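Local coordinates for protein endoglucanase EG-II (Hypocrea jecorina, PDB 3QR3) that hydrolyses internal beta-1,4-glucosidic bonds of cellulose and has a TIM-barrel catalytic domain of glycoside hydrolase family 5, at residues A98-I104 with S140-I146; V166-N171 with V204-D208; S176-P182 with N213-D217. One frame throughout, in Å; residues are numbered along the deposited sequence.

Contact 1: A98-I104 with S140-I146. With SO4 (sulfate ion), chain E.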
loop_
_atom_site.group_PDB
_atom_site.type_symbol
_atom_site.label_atom_id
_atom_site.label_comp_id
_atom_site.label_asym_id
_atom_site.label_seq_id
_atom_site.Cartn_x
_atom_site.Cartn_y
_atom_site.Cartn_z
ATOM N N ALA A 98 -2.630 11.642 9.785
ATOM C CA ALA A 98 -2.505 10.236 9.403
ATOM C C ALA A 98 -1.078 9.888 9.007
ATOM O O ALA A 98 -0.264 10.771 8.749
ATOM C CB ALA A 98 -3.457 9.897 8.255
ATOM N N TYR A 99 -0.786 8.592 8.985
ATOM C CA TYR A 99 0.394 8.060 8.316
ATOM C C TYR A 99 0.049 7.862 6.857
ATOM O O TYR A 99 -1.095 7.537 6.526
ATOM C CB TYR A 99 0.797 6.726 8.933
ATOM C CG TYR A 99 1.666 6.881 10.146
ATOM C CD1 TYR A 99 1.145 7.351 11.341
ATOM C CD2 TYR A 99 3.014 6.550 10.099
ATOM C CE1 TYR A 99 1.947 7.489 12.465
ATOM C CE2 TYR A 99 3.819 6.689 11.207
ATOM C CZ TYR A 99 3.281 7.158 12.387
ATOM O OH TYR A 99 4.086 7.291 13.494
ATOM N N CYS A 100 1.037 8.048 5.987
ATOM C CA CYS A 100 0.788 8.039 4.555
ATOM C C CYS A 100 1.780 7.152 3.819
ATOM O O CYS A 100 2.980 7.429 3.792
ATOM C CB CYS A 100 0.845 9.460 3.995
ATOM S SG CYS A 100 -0.590 9.878 2.979
ATOM N N ILE A 101 1.265 6.083 3.220
ATOM C CA ILE A 101 2.114 5.123 2.526
ATOM C C ILE A 101 2.299 5.497 1.065
ATOM O O ILE A 101 1.333 5.529 0.280
ATOM C CB ILE A 101 1.555 3.689 2.609
ATOM C CG1 ILE A 101 1.313 3.279 4.058
ATOM C CG2 ILE A 101 2.516 2.709 1.927
ATOM C CD1 ILE A 101 0.641 1.917 4.204
ATOM N N VAL A 102 3.539 5.808 0.711
ATOM C CA VAL A 102 3.904 6.056 -0.677
ATOM C C VAL A 102 4.130 4.692 -1.309
ATOM O O VAL A 102 5.029 3.958 -0.906
ATOM C CB VAL A 102 5.175 6.925 -0.762
ATOM C CG1 VAL A 102 5.701 7.017 -2.215
ATOM C CG2 VAL A 102 4.898 8.314 -0.201
ATOM N N ASP A 103 3.283 4.328 -2.263
ATOM C CA ASP A 103 3.308 2.975 -2.832
ATOM C C ASP A 103 3.651 3.020 -4.310
ATOM O O ASP A 103 2.889 3.565 -5.112
ATOM C CB ASP A 103 1.954 2.278 -2.627
ATOM C CG ASP A 103 1.663 1.219 -3.687
ATOM O OD1 ASP A 103 2.541 0.371 -3.950
ATOM O OD2 ASP A 103 0.540 1.222 -4.250
ATOM N N ILE A 104 4.804 2.462 -4.666
ATOM C CA ILE A 104 5.207 2.376 -6.069
ATOM C C ILE A 104 4.515 1.160 -6.681
ATOM O O ILE A 104 4.835 0.032 -6.346
ATOM C CB ILE A 104 6.739 2.276 -6.203
ATOM C CG1 ILE A 104 7.403 3.480 -5.530
ATOM C CG2 ILE A 104 7.152 2.244 -7.671
ATOM C CD1 ILE A 104 7.018 4.819 -6.159
ATOM N N SER A 140 8.123 12.223 9.540
ATOM C CA SER A 140 8.186 10.881 10.109
ATOM C C SER A 140 6.932 10.033 9.865
ATOM O O SER A 140 6.933 8.831 10.136
ATOM C CB SER A 140 8.477 10.956 11.614
ATOM O OG SER A 140 7.345 11.451 12.311
ATOM N N ARG A 141 5.865 10.639 9.358
ATOM C CA ARG A 141 4.630 9.877 9.147
ATOM C C ARG A 141 4.460 9.421 7.696
ATOM O O ARG A 141 3.435 8.842 7.326
ATOM C CB ARG A 141 3.402 10.654 9.644
ATOM C CG ARG A 141 3.247 10.635 11.167
ATOM C CD ARG A 141 2.034 11.436 11.644
ATOM N NE ARG A 141 2.252 12.878 11.555
ATOM C CZ ARG A 141 1.615 13.687 10.712
ATOM N NH1 ARG A 141 0.708 13.199 9.873
ATOM N NH2 ARG A 141 1.883 14.989 10.717
ATOM N N VAL A 142 5.470 9.688 6.876
ATOM C CA VAL A 142 5.522 9.101 5.546
ATOM C C VAL A 142 6.061 7.676 5.695
ATOM O O VAL A 142 7.056 7.439 6.376
ATOM C CB VAL A 142 6.400 9.931 4.593
ATOM C CG1 VAL A 142 6.668 9.175 3.293
ATOM C CG2 VAL A 142 5.743 11.272 4.309
ATOM N N TRP A 143 5.381 6.727 5.075
ATOM C CA TRP A 143 5.721 5.315 5.206
ATOM C C TRP A 143 6.192 4.889 3.816
ATOM O O TRP A 143 5.492 5.146 2.833
ATOM C CB TRP A 143 4.453 4.561 5.627
ATOM C CG TRP A 143 4.596 3.089 5.820
ATOM C CD1 TRP A 143 5.179 2.198 4.965
ATOM C CD2 TRP A 143 4.111 2.325 6.929
ATOM N NE1 TRP A 143 5.110 0.925 5.492
ATOM C CE2 TRP A 143 4.459 0.978 6.695
ATOM C CE3 TRP A 143 3.435 2.651 8.108
ATOM C CZ2 TRP A 143 4.142 -0.041 7.591
ATOM C CZ3 TRP A 143 3.117 1.642 8.991
ATOM C CH2 TRP A 143 3.468 0.309 8.727
ATOM N N PHE A 144 7.374 4.277 3.714
ATOM C CA PHE A 144 7.949 3.957 2.400
ATOM C C PHE A 144 7.521 2.567 1.896
ATOM O O PHE A 144 8.042 1.543 2.345
ATOM C CB PHE A 144 9.483 4.087 2.426
ATOM C CG PHE A 144 9.973 5.478 2.742
ATOM C CD1 PHE A 144 10.159 6.409 1.734
ATOM C CD2 PHE A 144 10.249 5.855 4.048
ATOM C CE1 PHE A 144 10.611 7.692 2.021
ATOM C CE2 PHE A 144 10.700 7.132 4.338
ATOM C CZ PHE A 144 10.874 8.052 3.325
ATOM N N GLY A 145 6.559 2.548 0.975
ATOM C CA GLY A 145 6.023 1.315 0.413
ATOM C C GLY A 145 6.806 0.884 -0.815
ATOM O O GLY A 145 6.434 1.164 -1.975
ATOM N N ILE A 146 7.906 0.196 -0.547
ATOM C CA ILE A 146 8.941 -0.076 -1.550
ATOM C C ILE A 146 8.425 -0.533 -2.912
ATOM O O ILE A 146 8.870 -0.037 -3.954
ATOM C CB ILE A 146 9.971 -1.085 -0.989
ATOM C CG1 ILE A 146 10.772 -0.420 0.129
ATOM C CG2 ILE A 146 10.904 -1.588 -2.084
ATOM C CD1 ILE A 146 11.958 -1.280 0.648
HETATM S S SO4 E . 5.047 14.997 12.923
HETATM O O1 SO4 E . 3.768 15.715 12.895
HETATM O O2 SO4 E . 5.973 15.573 11.952
HETATM O O3 SO4 E . 5.643 15.095 14.245
HETATM O O4 SO4 E . 4.816 13.603 12.573
HETATM O O HOH W 1 6.845 7.491 12.692
HETATM O O HOH W 2 4.173 -0.431 -2.274
#
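Ser140 and Tyr99 meet through a water, which donates a hydrogen bond to Ser140 O and shares another with Tyr99 OH. Arg141 then crosses the Tyr99 ring at about a right angle, its CG over one face and 3.7 Å from the centroid in a CH-pi contact. A bend at chi3 (-74°) sets the guanidinium steeply to the ring. Within its plane NH1 donates to Ala98 O at 2.8 Å, while NE and NH2 grip O4 and O1 of a sulfate, probably from the crystallisation liquor; NH1 has a second acceptor in Leu94 O. With a leucine in place of Arg141, Ala98 O would probably lose its side-chain donor and the sulfate both of these bonds.

Parallel pairing proper starts as Cys100 N donates to Arg141 O at 2.9 Å. Val142 CG1 packs on Val102 CG2, 4.0 Å away. Trp143 N bonds to Cys100 O, and Trp143 O receives Val102 N. With CG anti to its backbone N (chi1 -180°), the indole runs beside Ile101, whose CG1 sits over the five-membered ring, 4.1 Å from its centroid; NE1 donates to Ser180 OG. Gly145 N reaches Val102 O at 2.8 Å, and the tight approach of the strands here leaves little room for a side chain.

In the barrel, Ile101 and Trp143 share one face of the sheet, while Cys100, Val102 and Val142 face helix 80-95, to which Cys100 is tied by its disulfide with Cys93. Helix 122-136 covers Val102 and Val142, and strands 59-64 and 179-182 flank the pair.

Contact 2: V166-N171 with V204-D208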
loop_
_atom_site.group_PDB
_atom_site.type_symbol
_atom_site.label_atom_id
_atom_site.label_comp_id
_atom_site.label_asym_id
_atom_site.label_seq_id
_atom_site.Cartn_x
_atom_site.Cartn_y
_atom_site.Cartn_z
ATOM N N VAL A 166 16.383 -0.053 1.255
ATOM C CA VAL A 166 16.389 0.352 2.664
ATOM C C VAL A 166 17.650 1.155 3.010
ATOM O O VAL A 166 17.586 2.189 3.678
ATOM C CB VAL A 166 16.251 -0.849 3.614
ATOM C CG1 VAL A 166 16.589 -0.433 5.048
ATOM C CG2 VAL A 166 14.834 -1.422 3.535
ATOM N N THR A 167 18.798 0.696 2.533
ATOM C CA THR A 167 20.038 1.417 2.791
ATOM C C THR A 167 19.986 2.817 2.191
ATOM O O THR A 167 20.400 3.790 2.823
ATOM C CB THR A 167 21.253 0.656 2.247
ATOM O OG1 THR A 167 21.257 -0.665 2.797
ATOM C CG2 THR A 167 22.558 1.375 2.619
ATOM N N ALA A 168 19.458 2.921 0.976
ATOM C CA ALA A 168 19.368 4.224 0.320
ATOM C C ALA A 168 18.448 5.170 1.082
ATOM O O ALA A 168 18.737 6.361 1.219
ATOM C CB ALA A 168 18.907 4.074 -1.117
ATOM N N ILE A 169 17.337 4.638 1.574
ATOM C CA ILE A 169 16.351 5.471 2.245
ATOM C C ILE A 169 16.943 6.033 3.541
ATOM O O ILE A 169 16.800 7.213 3.834
ATOM C CB ILE A 169 15.076 4.668 2.554
ATOM C CG1 ILE A 169 14.357 4.302 1.251
ATOM C CG2 ILE A 169 14.170 5.438 3.503
ATOM C CD1 ILE A 169 13.131 3.444 1.448
ATOM N N ARG A 170 17.616 5.177 4.301
ATOM C CA ARG A 170 18.219 5.583 5.566
ATOM C C ARG A 170 19.379 6.564 5.357
ATOM O O ARG A 170 19.492 7.563 6.073
ATOM C CB ARG A 170 18.694 4.355 6.356
ATOM C CG ARG A 170 17.582 3.398 6.807
ATOM C CD ARG A 170 16.476 4.105 7.598
ATOM N NE ARG A 170 15.538 3.145 8.184
ATOM C CZ ARG A 170 14.277 3.411 8.518
ATOM N NH1 ARG A 170 13.757 4.616 8.316
ATOM N NH2 ARG A 170 13.524 2.462 9.043
ATOM N N ASN A 171 20.241 6.265 4.384
ATOM C CA ASN A 171 21.372 7.129 4.058
ATOM C C ASN A 171 20.955 8.505 3.546
ATOM O O ASN A 171 21.730 9.455 3.626
ATOM C CB ASN A 171 22.290 6.460 3.026
ATOM C CG ASN A 171 23.124 5.326 3.622
ATOM O OD1 ASN A 171 23.143 5.111 4.830
ATOM N ND2 ASN A 171 23.813 4.597 2.761
ATOM N N VAL A 204 17.041 -8.351 5.973
ATOM C CA VAL A 204 17.204 -6.943 5.626
ATOM C C VAL A 204 17.322 -6.121 6.902
ATOM O O VAL A 204 16.564 -6.321 7.830
ATOM C CB VAL A 204 16.011 -6.442 4.762
ATOM C CG1 VAL A 204 16.093 -4.936 4.524
ATOM C CG2 VAL A 204 15.974 -7.185 3.440
ATOM N N THR A 205 18.289 -5.210 6.957
ATOM C CA THR A 205 18.484 -4.404 8.147
ATOM C C THR A 205 18.750 -2.950 7.811
ATOM O O THR A 205 19.144 -2.635 6.703
ATOM C CB THR A 205 19.716 -4.883 8.974
ATOM O OG1 THR A 205 20.913 -4.738 8.190
ATOM C CG2 THR A 205 19.551 -6.334 9.433
ATOM N N ASN A 206 18.559 -2.082 8.797
ATOM C CA ASN A 206 19.040 -0.710 8.741
ATOM C C ASN A 206 20.566 -0.721 8.789
ATOM O O ASN A 206 21.161 -1.714 9.200
ATOM C CB ASN A 206 18.516 0.075 9.946
ATOM C CG ASN A 206 16.995 0.099 10.017
ATOM O OD1 ASN A 206 16.396 -0.356 10.995
ATOM N ND2 ASN A 206 16.371 0.633 8.985
ATOM N N PRO A 207 21.202 0.387 8.388
ATOM C CA PRO A 207 22.666 0.502 8.446
ATOM C C PRO A 207 23.252 0.105 9.798
ATOM O O PRO A 207 24.341 -0.478 9.829
ATOM C CB PRO A 207 22.899 1.988 8.188
ATOM C CG PRO A 207 21.754 2.369 7.258
ATOM C CD PRO A 207 20.578 1.547 7.719
ATOM N N ASP A 208 22.556 0.407 10.890
ATOM C CA ASP A 208 23.070 0.085 12.224
ATOM C C ASP A 208 22.901 -1.389 12.594
ATOM O O ASP A 208 23.205 -1.786 13.712
ATOM C CB ASP A 208 22.444 0.995 13.301
ATOM C CG ASP A 208 20.957 0.713 13.539
ATOM O OD1 ASP A 208 20.397 -0.206 12.905
ATOM O OD2 ASP A 208 20.346 1.416 14.377
#
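Arg170 leans from helix 155-171 onto Pro207. CB lies 3.6 Å from Pro207 CD and almost as near the CG of that ring. CG keeps the same partner, again 3.6 Å from Pro207 CD, so the first two methylenes lie against the proline, which they cross at about a right angle. A bend about the CB–CG bond (chi2 -54°) carries CD away from the proline to the Asn206 side chain. NE comes next: the atom modelled as Asn206 ND2 is 2.8 Å from it and lies at the edge of the guanidinium, in its plane, while the amide itself is turned 49° against that plane. Arg170 NH2 also lies near Asn206 ND2, 3.4 Å away. The amide is probably turned over in the model, so the nature of this approach is not settled. At the tip, NH1 turns to the main chain and donates to both Ala174 O and Gln177 O, two bonds that probably limit the rotation of the guanidinium.

One helical turn earlier, Val166 supplies the apolar half of the contact. Its CG2 meets Val204 CG1 at 3.9 Å, and its CG1 rests 3.8 Å from Thr205 O, a carbonyl that receives a bond from Gln163 NE2 of the same helix.

Val166 and Arg170 also reach Ile179 and Leu214, so both residues fill the seam between helix, loop and sheet. This is the layering of a TIM barrel: an outer helix packs on the strands, and the loop entering strand 214-219 folds against the end of the helix near the N-terminal ends of the strands.

Contact 3: S176-P182 with N213-D217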
loop_
_atom_site.group_PDB
_atom_site.type_symbol
_atom_site.label_atom_id
_atom_site.label_comp_id
_atom_site.label_asym_id
_atom_site.label_seq_id
_atom_site.Cartn_x
_atom_site.Cartn_y
_atom_site.Cartn_z
ATOM N N SER A 176 13.652 7.938 10.603
ATOM C CA SER A 176 12.598 7.725 11.593
ATOM C C SER A 176 11.415 6.920 11.045
ATOM O O SER A 176 10.603 6.417 11.811
ATOM C CB SER A 176 12.088 9.070 12.119
ATOM O OG SER A 176 11.351 9.758 11.115
ATOM N N GLN A 177 11.323 6.801 9.724
ATOM C CA GLN A 177 10.094 6.331 9.087
ATOM C C GLN A 177 9.957 4.812 9.048
ATOM O O GLN A 177 10.954 4.094 9.041
ATOM C CB GLN A 177 10.014 6.871 7.651
ATOM C CG GLN A 177 9.781 8.372 7.543
ATOM C CD GLN A 177 11.063 9.199 7.609
ATOM O OE1 GLN A 177 12.134 8.697 7.950
ATOM N NE2 GLN A 177 10.951 10.480 7.280
ATOM N N PHE A 178 8.716 4.330 9.005
ATOM C CA PHE A 178 8.442 2.936 8.658
ATOM C C PHE A 178 8.810 2.662 7.201
ATOM O O PHE A 178 8.614 3.516 6.321
ATOM C CB PHE A 178 6.951 2.599 8.838
ATOM C CG PHE A 178 6.492 2.533 10.275
ATOM C CD1 PHE A 178 6.989 1.563 11.140
ATOM C CD2 PHE A 178 5.530 3.422 10.747
ATOM C CE1 PHE A 178 6.550 1.490 12.447
ATOM C CE2 PHE A 178 5.087 3.360 12.060
ATOM C CZ PHE A 178 5.588 2.391 12.910
ATOM N N ILE A 179 9.305 1.458 6.940
ATOM C CA ILE A 179 9.594 1.018 5.581
ATOM C C ILE A 179 8.986 -0.374 5.377
ATOM O O ILE A 179 9.163 -1.251 6.207
ATOM C CB ILE A 179 11.114 0.960 5.306
ATOM C CG1 ILE A 179 11.760 2.325 5.540
ATOM C CG2 ILE A 179 11.384 0.504 3.877
ATOM C CD1 ILE A 179 13.288 2.302 5.409
ATOM N N SER A 180 8.253 -0.561 4.281
ATOM C CA SER A 180 7.654 -1.854 3.955
ATOM C C SER A 180 8.653 -2.808 3.326
ATOM O O SER A 180 9.478 -2.396 2.509
ATOM C CB SER A 180 6.528 -1.670 2.937
ATOM O OG SER A 180 5.427 -0.992 3.499
ATOM N N LEU A 181 8.557 -4.087 3.687
ATOM C CA LEU A 181 9.304 -5.144 3.011
ATOM C C LEU A 181 8.311 -6.069 2.290
ATOM O O LEU A 181 7.644 -6.883 2.928
ATOM C CB LEU A 181 10.139 -5.941 4.027
ATOM C CG LEU A 181 11.050 -5.136 4.961
ATOM C CD1 LEU A 181 11.788 -6.042 5.938
ATOM C CD2 LEU A 181 12.045 -4.281 4.157
ATOM N N PRO A 182 8.194 -5.937 0.956
ATOM C CA PRO A 182 7.224 -6.770 0.230
ATOM C C PRO A 182 7.815 -8.049 -0.360
ATOM O O PRO A 182 8.923 -8.029 -0.906
ATOM C CB PRO A 182 6.769 -5.838 -0.889
ATOM C CG PRO A 182 8.066 -5.088 -1.240
ATOM C CD PRO A 182 8.816 -4.925 0.075
ATOM N N ASN A 213 11.633 -0.626 12.662
ATOM C CA ASN A 213 10.735 0.057 11.728
ATOM C C ASN A 213 10.710 -0.514 10.313
ATOM O O ASN A 213 10.284 0.149 9.360
ATOM C CB ASN A 213 11.024 1.560 11.728
ATOM C CG ASN A 213 10.543 2.236 13.003
ATOM O OD1 ASN A 213 9.627 1.747 13.671
ATOM N ND2 ASN A 213 11.168 3.353 13.353
ATOM N N LEU A 214 11.151 -1.758 10.182
ATOM C CA LEU A 214 11.103 -2.457 8.912
ATOM C C LEU A 214 9.983 -3.458 9.059
ATOM O O LEU A 214 10.093 -4.425 9.810
ATOM C CB LEU A 214 12.439 -3.152 8.611
ATOM C CG LEU A 214 13.678 -2.256 8.541
ATOM C CD1 LEU A 214 14.926 -3.070 8.167
ATOM C CD2 LEU A 214 13.492 -1.097 7.559
ATOM N N ILE A 215 8.886 -3.200 8.354
ATOM C CA ILE A 215 7.645 -3.913 8.587
ATOM C C ILE A 215 7.321 -4.781 7.391
ATOM O O ILE A 215 7.397 -4.317 6.257
ATOM C CB ILE A 215 6.496 -2.904 8.810
ATOM C CG1 ILE A 215 6.898 -1.867 9.875
ATOM C CG2 ILE A 215 5.184 -3.630 9.154
ATOM C CD1 ILE A 215 7.214 -2.481 11.257
ATOM N N PHE A 216 6.967 -6.041 7.630
ATOM C CA PHE A 216 6.592 -6.904 6.518
ATOM C C PHE A 216 5.258 -6.440 5.934
ATOM O O PHE A 216 4.316 -6.169 6.662
ATOM C CB PHE A 216 6.543 -8.372 6.946
ATOM C CG PHE A 216 7.892 -8.918 7.391
ATOM C CD1 PHE A 216 8.965 -8.973 6.505
ATOM C CD2 PHE A 216 8.075 -9.372 8.684
ATOM C CE1 PHE A 216 10.205 -9.476 6.908
ATOM C CE2 PHE A 216 9.303 -9.878 9.098
ATOM C CZ PHE A 216 10.375 -9.932 8.206
ATOM N N ASP A 217 5.192 -6.341 4.613
ATOM C CA ASP A 217 4.017 -5.769 3.940
ATOM C C ASP A 217 3.309 -6.888 3.179
ATOM O O ASP A 217 3.857 -7.408 2.212
ATOM C CB ASP A 217 4.508 -4.693 2.954
ATOM C CG ASP A 217 3.399 -3.817 2.412
ATOM O OD1 ASP A 217 2.271 -4.323 2.234
ATOM O OD2 ASP A 217 3.670 -2.619 2.141
#
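Ser180 and Asp217 stand on one face of adjacent strands, and Ser180 OG donates to Asp217 OD2 at 2.8 Å, meeting the carboxylate on its anti side and 26° out of plane. The aspartate swings CG anti to its own N (chi1 -168°), which brings OD2 across to the serine; OD1 is bonded to Thr259 OG1. On this same face, Phe178 and Ile215 slant past each other, Phe178 CD1 3.7 Å from Ile215 CG1; the planes of the Phe178 ring and of the Asn213 amide are 73° apart, with Phe178 CE1 3.3 Å from Asn213 OD1.

On the other face the four side chains of the two strands are apolar. Ile179 and Leu214 lie side by side and point the same way, Ile179 CB 3.9 Å from Leu214 CD2. Leu181 slants across both neighbours, its CD1 lodged between Leu214 CB and Phe216 CE1. Parallel backbone bonds such as Ile215 N to Ile179 O at 2.9 Å hold these pairs in step.

Strand 179-182, helix 197-201 and strand 214-219 form a beta-alpha-beta unit of the barrel. Helix 155-171 covers Ile179 and Leu181, the backbones of Phe178 and Ser180 bond to Phe144 of strand 142-145, and Phe216 bonds to strand 256-261.

Contact 1 closes first along the chain: 140-146 returns to 98-104 after helix 122-136, pairing two successive barrel strands, before either other contact opens. The chain then enters helix 155-171, where 166-171 opens contact 2, and strand 179-182, where 176-182 opens contact 3. Contact 2 closes at 204-208 and contact 3 at 213-217, so the two cross along the chain, and both lie at the same helix-sheet seam. Strands 142-145 and 179-182 meet to close the barrel, carrying the sheet from contact 1 into contact 3. Ile169 packs on Phe144, and Val166 CG2 on Ile146 CD1, joining the outer helix of contact 2 to contact 1.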